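Local coordinates for F5/8 type C domain protein (Clostridium perfringens, PDB 7JRM) that probably helps the O-glycopeptidase ZmpB recognise mucin glycans, through a carbohydrate-binding module joined to a region that resembles the internalins, at residues K304-S309 / S334-L339; E349-D354 / N371-Q376; V398-G403 / F447-F452. All blocks are in the same frame, centred on the assembly; numbering follows the deposited sequence.

In the fold
The three contacts follow one another along the chain and lie in its C-terminal part. Contact 1 joins helix 304-314 to the loop after strand 330-332. Contact 2, its centre about 14 Å from that of contact 1, pairs strands 350-352 and 372-384 of the leucine-rich repeats, and the two meet where Leu339 packs on Met353. The centre of contact 3 is about 12 Å from that of contact 2 and about 18 Å from that of contact 1. There Gly451 meets Ala375, continuing the same mixed sheet into hairpin 440-449/452-461. The series thus runs from helix through repeats to antiparallel strands, an arrangement resembling the internalins and consistent with one continuous C-terminal unit.

Contact 1: K304-S309 / S334-L339; sequences KYLLKS and SGVEDL
The carbonyl O of Tyr305 takes bonds from Ser309 N and from water 1. Ser309 N, one helical turn on, donates to Tyr305 O at 2.8 Å, and water 1 donates to Tyr305 O at 3.1 Å. With its other proton, water 1 reaches Ser334 O at 3.0 Å, so one solvent molecule ties helix 304-314 to the loop. A second link lies close by, where Ser334 N donates to Ser309 OG at 3.3 Å. That bond is bent, 136° at the hydrogen. The Ser309 hydroxyl can face the loop because OG stands beside its own backbone N, anti to the carbonyl carbon (chi1 -79°). Tyr305 sets CB and the near part of its ring against the loop. Gly335 O comes in obliquely on the start of the ring, 3.2 Å from Tyr305 CG, while Ser334 O lies near the ring plane at the CD2 edge. Gly335 has a positive phi, and a CB on it would run into Tyr305 CD2. Deeper in, the two branches of Val336 share the apolar work: CG1 rests against Leu306 CB at 3.8 Å, and CG2 lies over the helix backbone near Leu306 N. Leu306 CD2 reaches further along the loop, to 3.5 Å from Asp338 O. Asp303, just before the helix, gives its carboxylate to both sides, OD2 taking Tyr305 N and OD1 taking the backbone N of Glu337 and Asp338. The helix thus lies against the loop leaving strand 330-332, and on the next loop of the repeats Asn356 holds Val336 N through its side-chain oxygen.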
loop_
_atom_site.group_PDB
_atom_site.type_symbol
_atom_site.label_atom_id
_atom_site.label_comp_id
_atom_site.label_asym_id
_atom_site.label_seq_id
_atom_site.Cartn_x
_atom_site.Cartn_y
_atom_site.Cartn_z
ATOM N N LYS A 304 18.865 -42.399 -6.703
ATOM C CA LYS A 304 17.811 -43.313 -7.131
ATOM C C LYS A 304 16.871 -43.666 -5.985
ATOM O O LYS A 304 15.701 -43.987 -6.224
ATOM C CB LYS A 304 18.424 -44.581 -7.723
ATOM N N TYR A 305 17.357 -43.614 -4.742
ATOM C CA TYR A 305 16.494 -43.908 -3.604
ATOM C C TYR A 305 15.520 -42.771 -3.331
ATOM O O TYR A 305 14.388 -43.017 -2.899
ATOM C CB TYR A 305 17.339 -44.198 -2.365
ATOM C CG TYR A 305 18.005 -45.556 -2.387
ATOM C CD1 TYR A 305 19.105 -45.800 -3.200
ATOM C CD2 TYR A 305 17.531 -46.596 -1.597
ATOM C CE1 TYR A 305 19.716 -47.039 -3.225
ATOM C CE2 TYR A 305 18.136 -47.840 -1.615
ATOM C CZ TYR A 305 19.228 -48.056 -2.430
ATOM O OH TYR A 305 19.832 -49.291 -2.451
ATOM N N LEU A 306 15.938 -41.526 -3.571
ATOM C CA LEU A 306 15.007 -40.407 -3.475
ATOM C C LEU A 306 13.951 -40.485 -4.570
ATOM O O LEU A 306 12.775 -40.187 -4.331
ATOM C CB LEU A 306 15.768 -39.083 -3.550
ATOM C CG LEU A 306 14.930 -37.803 -3.544
ATOM C CD1 LEU A 306 14.074 -37.726 -2.290
ATOM C CD2 LEU A 306 15.820 -36.576 -3.666
ATOM N N LEU A 307 14.355 -40.885 -5.778
ATOM C CA LEU A 307 13.395 -41.075 -6.861
ATOM C C LEU A 307 12.389 -42.166 -6.516
ATOM O O LEU A 307 11.188 -42.017 -6.767
ATOM C CB LEU A 307 14.131 -41.411 -8.158
ATOM C CG LEU A 307 13.292 -41.976 -9.306
ATOM C CD1 LEU A 307 12.395 -40.901 -9.894
ATOM C CD2 LEU A 307 14.188 -42.579 -10.379
ATOM N N LYS A 308 12.863 -43.270 -5.933
ATOM C CA LYS A 308 11.957 -44.337 -5.521
ATOM C C LYS A 308 11.075 -43.892 -4.361
ATOM O O LYS A 308 9.904 -44.283 -4.278
ATOM C CB LYS A 308 12.759 -45.584 -5.144
ATOM C CG LYS A 308 11.909 -46.763 -4.693
ATOM C CD LYS A 308 10.898 -47.155 -5.757
ATOM C CE LYS A 308 10.145 -48.414 -5.361
ATOM N NZ LYS A 308 11.038 -49.604 -5.323
ATOM N N SER A 309 11.616 -43.072 -3.456
ATOM C CA SER A 309 10.827 -42.589 -2.328
ATOM C C SER A 309 9.696 -41.681 -2.794
ATOM O O SER A 309 8.576 -41.758 -2.273
ATOM C CB SER A 309 11.730 -41.858 -1.334
ATOM O OG SER A 309 12.450 -42.772 -0.527
ATOM N N SER A 334 13.709 -43.146 2.497
ATOM C CA SER A 334 14.344 -44.378 2.954
ATOM C C SER A 334 15.575 -44.635 2.099
ATOM O O SER A 334 15.469 -44.736 0.874
ATOM C CB SER A 334 13.376 -45.561 2.877
ATOM O OG SER A 334 14.065 -46.794 2.980
ATOM N N GLY A 335 16.735 -44.736 2.746
ATOM C CA GLY A 335 17.969 -45.023 2.040
ATOM C C GLY A 335 18.481 -43.911 1.156
ATOM O O GLY A 335 19.234 -44.178 0.216
ATOM N N VAL A 336 18.105 -42.666 1.431
ATOM C CA VAL A 336 18.487 -41.530 0.601
ATOM C C VAL A 336 19.822 -40.978 1.081
ATOM O O VAL A 336 20.068 -40.855 2.287
ATOM C CB VAL A 336 17.393 -40.446 0.626
ATOM C CG1 VAL A 336 17.769 -39.284 -0.282
ATOM C CG2 VAL A 336 16.052 -41.037 0.217
ATOM N N GLU A 337 20.693 -40.648 0.127
ATOM C CA GLU A 337 21.979 -40.025 0.409
ATOM C C GLU A 337 22.079 -38.593 -0.088
ATOM O O GLU A 337 22.839 -37.807 0.481
ATOM C CB GLU A 337 23.118 -40.840 -0.219
ATOM C CG GLU A 337 23.501 -42.089 0.553
ATOM C CD GLU A 337 24.450 -42.981 -0.223
ATOM O OE1 GLU A 337 25.217 -42.454 -1.056
ATOM O OE2 GLU A 337 24.430 -44.211 -0.001
ATOM N N ASP A 338 21.329 -38.239 -1.129
ATOM C CA ASP A 338 21.402 -36.921 -1.750
ATOM C C ASP A 338 19.989 -36.380 -1.904
ATOM O O ASP A 338 19.152 -37.005 -2.563
ATOM C CB ASP A 338 22.106 -37.000 -3.109
ATOM C CG ASP A 338 22.353 -35.635 -3.725
ATOM O OD1 ASP A 338 22.061 -34.612 -3.072
ATOM O OD2 ASP A 338 22.847 -35.587 -4.872
ATOM N N LEU A 339 19.729 -35.221 -1.305
ATOM C CA LEU A 339 18.420 -34.584 -1.359
ATOM C C LEU A 339 18.229 -33.728 -2.603
ATOM O O LEU A 339 17.225 -33.012 -2.695
ATOM C CB LEU A 339 18.199 -33.728 -0.109
ATOM C CG LEU A 339 18.060 -34.472 1.220
ATOM C CD1 LEU A 339 17.889 -33.486 2.364
ATOM C CD2 LEU A 339 16.894 -35.442 1.168
HETATM O O HOH W 1 13.650 -45.574 -1.309
#

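Contact 2: E349-D354 / N371-Q376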
loop_
_atom_site.group_PDB
_atom_site.type_symbol
_atom_site.label_atom_id
_atom_site.label_comp_id
_atom_site.label_asym_id
_atom_site.label_seq_id
_atom_site.Cartn_x
_atom_site.Cartn_y
_atom_site.Cartn_z
ATOM N N GLU A 349 5.527 -29.819 3.524
ATOM C CA GLU A 349 5.294 -29.437 4.910
ATOM C C GLU A 349 5.913 -30.390 5.918
ATOM O O GLU A 349 6.256 -29.961 7.021
ATOM C CB GLU A 349 3.788 -29.335 5.188
ATOM C CG GLU A 349 3.037 -28.433 4.222
ATOM C CD GLU A 349 1.544 -28.697 4.215
ATOM O OE1 GLU A 349 1.068 -29.447 5.094
ATOM O OE2 GLU A 349 0.847 -28.154 3.333
ATOM N N THR A 350 6.069 -31.664 5.568
ATOM C CA THR A 350 6.606 -32.662 6.482
ATOM C C THR A 350 7.544 -33.586 5.722
ATOM O O THR A 350 7.182 -34.107 4.663
ATOM C CB THR A 350 5.482 -33.475 7.138
ATOM O OG1 THR A 350 4.729 -32.626 8.014
ATOM C CG2 THR A 350 6.054 -34.636 7.938
ATOM N N LEU A 351 8.746 -33.782 6.263
ATOM C CA LEU A 351 9.744 -34.671 5.676
ATOM C C LEU A 351 10.180 -35.669 6.739
ATOM O O LEU A 351 10.835 -35.294 7.716
ATOM C CB LEU A 351 10.941 -33.884 5.140
ATOM C CG LEU A 351 11.969 -34.671 4.324
ATOM C CD1 LEU A 351 11.281 -35.614 3.349
ATOM C CD2 LEU A 351 12.905 -33.726 3.587
ATOM N N ASN A 352 9.817 -36.936 6.548
ATOM C CA ASN A 352 10.171 -38.011 7.471
ATOM C C ASN A 352 11.335 -38.785 6.861
ATOM O O ASN A 352 11.137 -39.662 6.017
ATOM C CB ASN A 352 8.973 -38.918 7.733
ATOM C CG ASN A 352 7.828 -38.192 8.411
ATOM O OD1 ASN A 352 8.036 -37.393 9.324
ATOM N ND2 ASN A 352 6.608 -38.466 7.964
ATOM N N MET A 353 12.551 -38.459 7.289
ATOM C CA MET A 353 13.763 -39.063 6.749
ATOM C C MET A 353 14.662 -39.576 7.864
ATOM O O MET A 353 15.892 -39.523 7.771
ATOM C CB MET A 353 14.519 -38.074 5.864
ATOM C CG MET A 353 14.882 -36.767 6.552
ATOM S SD MET A 353 15.561 -35.547 5.413
ATOM C CE MET A 353 17.314 -35.815 5.647
ATOM N N ASP A 354 14.063 -40.082 8.940
ATOM C CA ASP A 354 14.844 -40.691 10.003
ATOM C C ASP A 354 15.521 -41.963 9.504
ATOM O O ASP A 354 15.006 -42.663 8.627
ATOM C CB ASP A 354 13.959 -41.010 11.210
ATOM C CG ASP A 354 13.688 -39.795 12.074
ATOM O OD1 ASP A 354 14.444 -38.807 11.970
ATOM O OD2 ASP A 354 12.720 -39.829 12.862
ATOM N N ASN A 371 7.825 -27.355 8.190
ATOM C CA ASN A 371 7.794 -27.156 9.633
ATOM C C ASN A 371 8.050 -28.432 10.424
ATOM O O ASN A 371 8.366 -28.348 11.616
ATOM C CB ASN A 371 6.444 -26.567 10.062
ATOM C CG ASN A 371 6.295 -25.108 9.675
ATOM O OD1 ASN A 371 7.273 -24.437 9.349
ATOM N ND2 ASN A 371 5.064 -24.610 9.711
ATOM N N THR A 372 7.921 -29.599 9.800
ATOM C CA THR A 372 8.147 -30.885 10.457
ATOM C C THR A 372 9.267 -31.604 9.714
ATOM O O THR A 372 9.053 -32.142 8.622
ATOM C CB THR A 372 6.870 -31.723 10.482
ATOM O OG1 THR A 372 5.841 -31.007 11.176
ATOM C CG2 THR A 372 7.119 -33.049 11.188
ATOM N N LEU A 373 10.459 -31.615 10.304
ATOM C CA LEU A 373 11.628 -32.268 9.723
ATOM C C LEU A 373 12.115 -33.334 10.694
ATOM O O LEU A 373 12.634 -33.012 11.769
ATOM C CB LEU A 373 12.730 -31.255 9.419
ATOM C CG LEU A 373 14.029 -31.827 8.845
ATOM C CD1 LEU A 373 13.780 -32.478 7.494
ATOM C CD2 LEU A 373 15.089 -30.742 8.733
ATOM N N ASN A 374 11.947 -34.598 10.318
ATOM C CA ASN A 374 12.404 -35.737 11.109
ATOM C C ASN A 374 13.601 -36.344 10.378
ATOM O O ASN A 374 13.444 -37.167 9.475
ATOM C CB ASN A 374 11.285 -36.756 11.304
ATOM C CG ASN A 374 10.084 -36.172 12.024
ATOM O OD1 ASN A 374 10.210 -35.607 13.112
ATOM N ND2 ASN A 374 8.910 -36.305 11.419
ATOM N N ALA A 375 14.800 -35.929 10.779
ATOM C CA ALA A 375 16.049 -36.365 10.161
ATOM C C ALA A 375 17.038 -36.820 11.226
ATOM O O ALA A 375 18.216 -36.455 11.218
ATOM C CB ALA A 375 16.650 -35.251 9.310
ATOM N N GLN A 376 16.566 -37.637 12.160
ATOM C CA GLN A 376 17.379 -38.071 13.285
ATOM C C GLN A 376 18.039 -39.414 12.997
ATOM O O GLN A 376 17.499 -40.254 12.272
ATOM C CB GLN A 376 16.533 -38.173 14.554
ATOM C CG GLN A 376 16.035 -36.839 15.080
ATOM C CD GLN A 376 15.857 -36.841 16.584
ATOM O OE1 GLN A 376 15.291 -37.775 17.151
ATOM N NE2 GLN A 376 16.339 -35.791 17.240
HETATM O O HOH W 2 4.724 -29.309 9.538
#
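A leucine-rich repeat sheet supplies this contact: strands 350-352 and 372-376 run nearly parallel, with Thr350, Leu351 and Asn352 in register with Thr372, Leu373 and Asn374. The backbone ladder alternates. Thr372 N donates to Glu349 O, Leu351 N to Thr372 O at 2.9 Å, Asn374 N to Leu351 O, and Met353 N to Asn374 O at 2.7 Å. On the leucine face, Leu373 CD1 packs against Leu351 CB at 3.9 Å. Met353 follows from just past its strand: its CG stands between backbone N and carbonyl carbon (chi1 56°), which brings CG to 3.6 Å from Ala375 CB. Leu361 and Val358 touch Met353 and Leu364 touches Leu351, the kind of apolar core that the repeated leucines of such a fold build. Strand 330-332 flanks the pair beyond 350-352. On the other face, the threonines lie side by side, with Thr350 CG2 against Thr372 CG2 at 3.8 Å. Water 2 donates to Glu349 O and also bonds Thr372 OG1. The asparagines point the same way, their amide planes only 14° apart. Asn374 ND2 donates to Asn352 OD1; the modelled 2.5 Å is shorter than such a bond normally is, so its exact length is doubtful, but it arrives nearly straight down the carbonyl, with Asn352 OD1 only 2° out of the Asn374 amide plane.

Contact 3: V398-G403 / F447-F452; sequences VYNREG and FEDEGF
At the turn of the beta hairpin 440-449/452-461, a valine of the 398-403 loop crosses Phe447 at about a right angle and Phe452 obliquely. Val398 points its CB at the hairpin and lays CG1 over the centre of the Phe447 ring, a CH-pi contact of 3.6 Å from CG1 to the ring centroid and just 6° off the normal. The Phe447 ring in turn presents its edge to Phe452: CE2 of Phe447 hangs above the middle of the Phe452 ring, and Phe452 CG lies in the plane of Phe447. Val398 CG1 therefore touches both rings, coming within 3.7 Å of Phe452 CE2. The same Phe452 CE2 is approached obliquely by the carbonyl O of Tyr399, at 3.4 Å. It is the first torsion of Phe452, with CG anti to the backbone N (chi1 -173°), that carries the ring toward these two partners, and the ring also packs on Ala375 and Leu361 of the repeats. The polar part lies nearer the tip. Asn400 opens a type I turn ending at Gly403, and its ND2 donates to Asp449 OD2 at 3.3 Å, fairly straight at the hydrogen. The carboxylate is met from above its plane, the two flat groups being 60° apart. The other end of that amide is also engaged, since Asn400 OD1 accepts from Lys404 N just after the turn. Arg401, on the turn, sends NH1 to Leu370 O, and water 3 accepts from Arg401 NH2 at 2.8 Å and donates to Glu450 O, modelled at a doubtfully short 2.5 Å.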
loop_
_atom_site.group_PDB
_atom_site.type_symbol
_atom_site.label_atom_id
_atom_site.label_comp_id
_atom_site.label_asym_id
_atom_site.label_seq_id
_atom_site.Cartn_x
_atom_site.Cartn_y
_atom_site.Cartn_z
ATOM N N VAL A 398 28.986 -31.335 8.277
ATOM C CA VAL A 398 27.615 -31.783 8.069
ATOM C C VAL A 398 26.725 -30.550 8.094
ATOM O O VAL A 398 26.640 -29.856 9.115
ATOM C CB VAL A 398 27.181 -32.805 9.131
ATOM C CG1 VAL A 398 25.850 -33.435 8.749
ATOM C CG2 VAL A 398 28.252 -33.873 9.306
ATOM N N TYR A 399 26.066 -30.273 6.973
ATOM C CA TYR A 399 25.308 -29.041 6.808
ATOM C C TYR A 399 23.856 -29.232 7.222
ATOM O O TYR A 399 23.225 -30.238 6.883
ATOM C CB TYR A 399 25.368 -28.564 5.356
ATOM C CG TYR A 399 26.755 -28.209 4.875
ATOM C CD1 TYR A 399 27.504 -29.110 4.131
ATOM C CD2 TYR A 399 27.312 -26.969 5.157
ATOM C CE1 TYR A 399 28.772 -28.789 3.686
ATOM C CE2 TYR A 399 28.580 -26.639 4.716
ATOM C CZ TYR A 399 29.305 -27.552 3.981
ATOM O OH TYR A 399 30.567 -27.227 3.540
ATOM N N ASN A 400 23.330 -28.256 7.957
ATOM C CA ASN A 400 21.906 -28.192 8.240
ATOM C C ASN A 400 21.233 -27.344 7.161
ATOM O O ASN A 400 21.848 -26.989 6.152
ATOM C CB ASN A 400 21.662 -27.654 9.651
ATOM C CG ASN A 400 22.155 -26.229 9.834
ATOM O OD1 ASN A 400 22.855 -25.682 8.982
ATOM N ND2 ASN A 400 21.787 -25.619 10.955
ATOM N N ARG A 401 19.957 -27.006 7.363
ATOM C CA ARG A 401 19.239 -26.229 6.358
ATOM C C ARG A 401 19.842 -24.842 6.178
ATOM O O ARG A 401 19.832 -24.300 5.067
ATOM C CB ARG A 401 17.761 -26.125 6.731
ATOM C CG ARG A 401 16.930 -27.319 6.295
ATOM C CD ARG A 401 15.463 -27.116 6.626
ATOM N NE ARG A 401 15.206 -27.260 8.056
ATOM C CZ ARG A 401 13.992 -27.324 8.593
ATOM N NH1 ARG A 401 12.917 -27.255 7.818
ATOM N NH2 ARG A 401 13.853 -27.456 9.904
ATOM N N GLU A 402 20.378 -24.256 7.246
ATOM C CA GLU A 402 20.984 -22.933 7.176
ATOM C C GLU A 402 22.415 -22.961 6.645
ATOM O O GLU A 402 23.077 -21.918 6.639
ATOM C CB GLU A 402 20.956 -22.268 8.554
ATOM C CG GLU A 402 20.297 -20.898 8.568
ATOM N N GLY A 403 22.902 -24.118 6.202
ATOM C CA GLY A 403 24.256 -24.209 5.696
ATOM C C GLY A 403 25.333 -24.160 6.754
ATOM O O GLY A 403 26.484 -23.847 6.437
ATOM N N PHE A 447 27.251 -35.768 15.010
ATOM C CA PHE A 447 26.641 -34.466 14.789
ATOM C C PHE A 447 25.205 -34.490 15.288
ATOM O O PHE A 447 24.544 -35.532 15.273
ATOM C CB PHE A 447 26.698 -34.055 13.309
ATOM C CG PHE A 447 25.701 -34.763 12.432
ATOM C CD1 PHE A 447 26.016 -35.977 11.844
ATOM C CD2 PHE A 447 24.459 -34.202 12.173
ATOM C CE1 PHE A 447 25.109 -36.626 11.030
ATOM C CE2 PHE A 447 23.546 -34.848 11.363
ATOM C CZ PHE A 447 23.870 -36.061 10.789
ATOM N N GLU A 448 24.732 -33.328 15.734
ATOM C CA GLU A 448 23.369 -33.192 16.223
ATOM C C GLU A 448 22.904 -31.757 16.023
ATOM O O GLU A 448 23.697 -30.814 16.084
ATOM C CB GLU A 448 23.256 -33.596 17.700
ATOM C CG GLU A 448 23.879 -32.609 18.676
ATOM C CD GLU A 448 24.277 -33.261 19.987
ATOM O OE1 GLU A 448 23.376 -33.718 20.721
ATOM O OE2 GLU A 448 25.489 -33.314 20.284
ATOM N N ASP A 449 21.606 -31.609 15.772
ATOM C CA ASP A 449 20.979 -30.307 15.590
ATOM C C ASP A 449 19.483 -30.479 15.826
ATOM O O ASP A 449 19.015 -31.563 16.185
ATOM C CB ASP A 449 21.278 -29.736 14.199
ATOM C CG ASP A 449 21.110 -28.228 14.135
ATOM O OD1 ASP A 449 21.521 -27.541 15.093
ATOM O OD2 ASP A 449 20.568 -27.732 13.125
ATOM N N GLU A 450 18.733 -29.396 15.625
ATOM C CA GLU A 450 17.285 -29.436 15.797
ATOM C C GLU A 450 16.658 -30.405 14.802
ATOM O O GLU A 450 16.432 -30.056 13.639
ATOM C CB GLU A 450 16.685 -28.037 15.637
ATOM C CG GLU A 450 15.169 -27.990 15.775
ATOM C CD GLU A 450 14.666 -28.779 16.969
ATOM O OE1 GLU A 450 14.144 -29.896 16.768
ATOM O OE2 GLU A 450 14.789 -28.281 18.108
ATOM N N GLY A 451 16.384 -31.629 15.251
ATOM C CA GLY A 451 15.794 -32.644 14.409
ATOM C C GLY A 451 16.736 -33.301 13.424
ATOM O O GLY A 451 16.288 -34.142 12.635
ATOM N N PHE A 452 18.022 -32.954 13.444
ATOM C CA PHE A 452 19.003 -33.491 12.505
ATOM C C PHE A 452 20.182 -34.037 13.299
ATOM O O PHE A 452 20.925 -33.270 13.919
ATOM C CB PHE A 452 19.458 -32.419 11.514
ATOM C CG PHE A 452 20.347 -32.939 10.422
ATOM C CD1 PHE A 452 20.070 -34.143 9.795
ATOM C CD2 PHE A 452 21.458 -32.219 10.015
ATOM C CE1 PHE A 452 20.887 -34.620 8.787
ATOM C CE2 PHE A 452 22.277 -32.689 9.007
ATOM C CZ PHE A 452 21.991 -33.892 8.392
HETATM O O HOH W 3 15.519 -28.551 11.833
#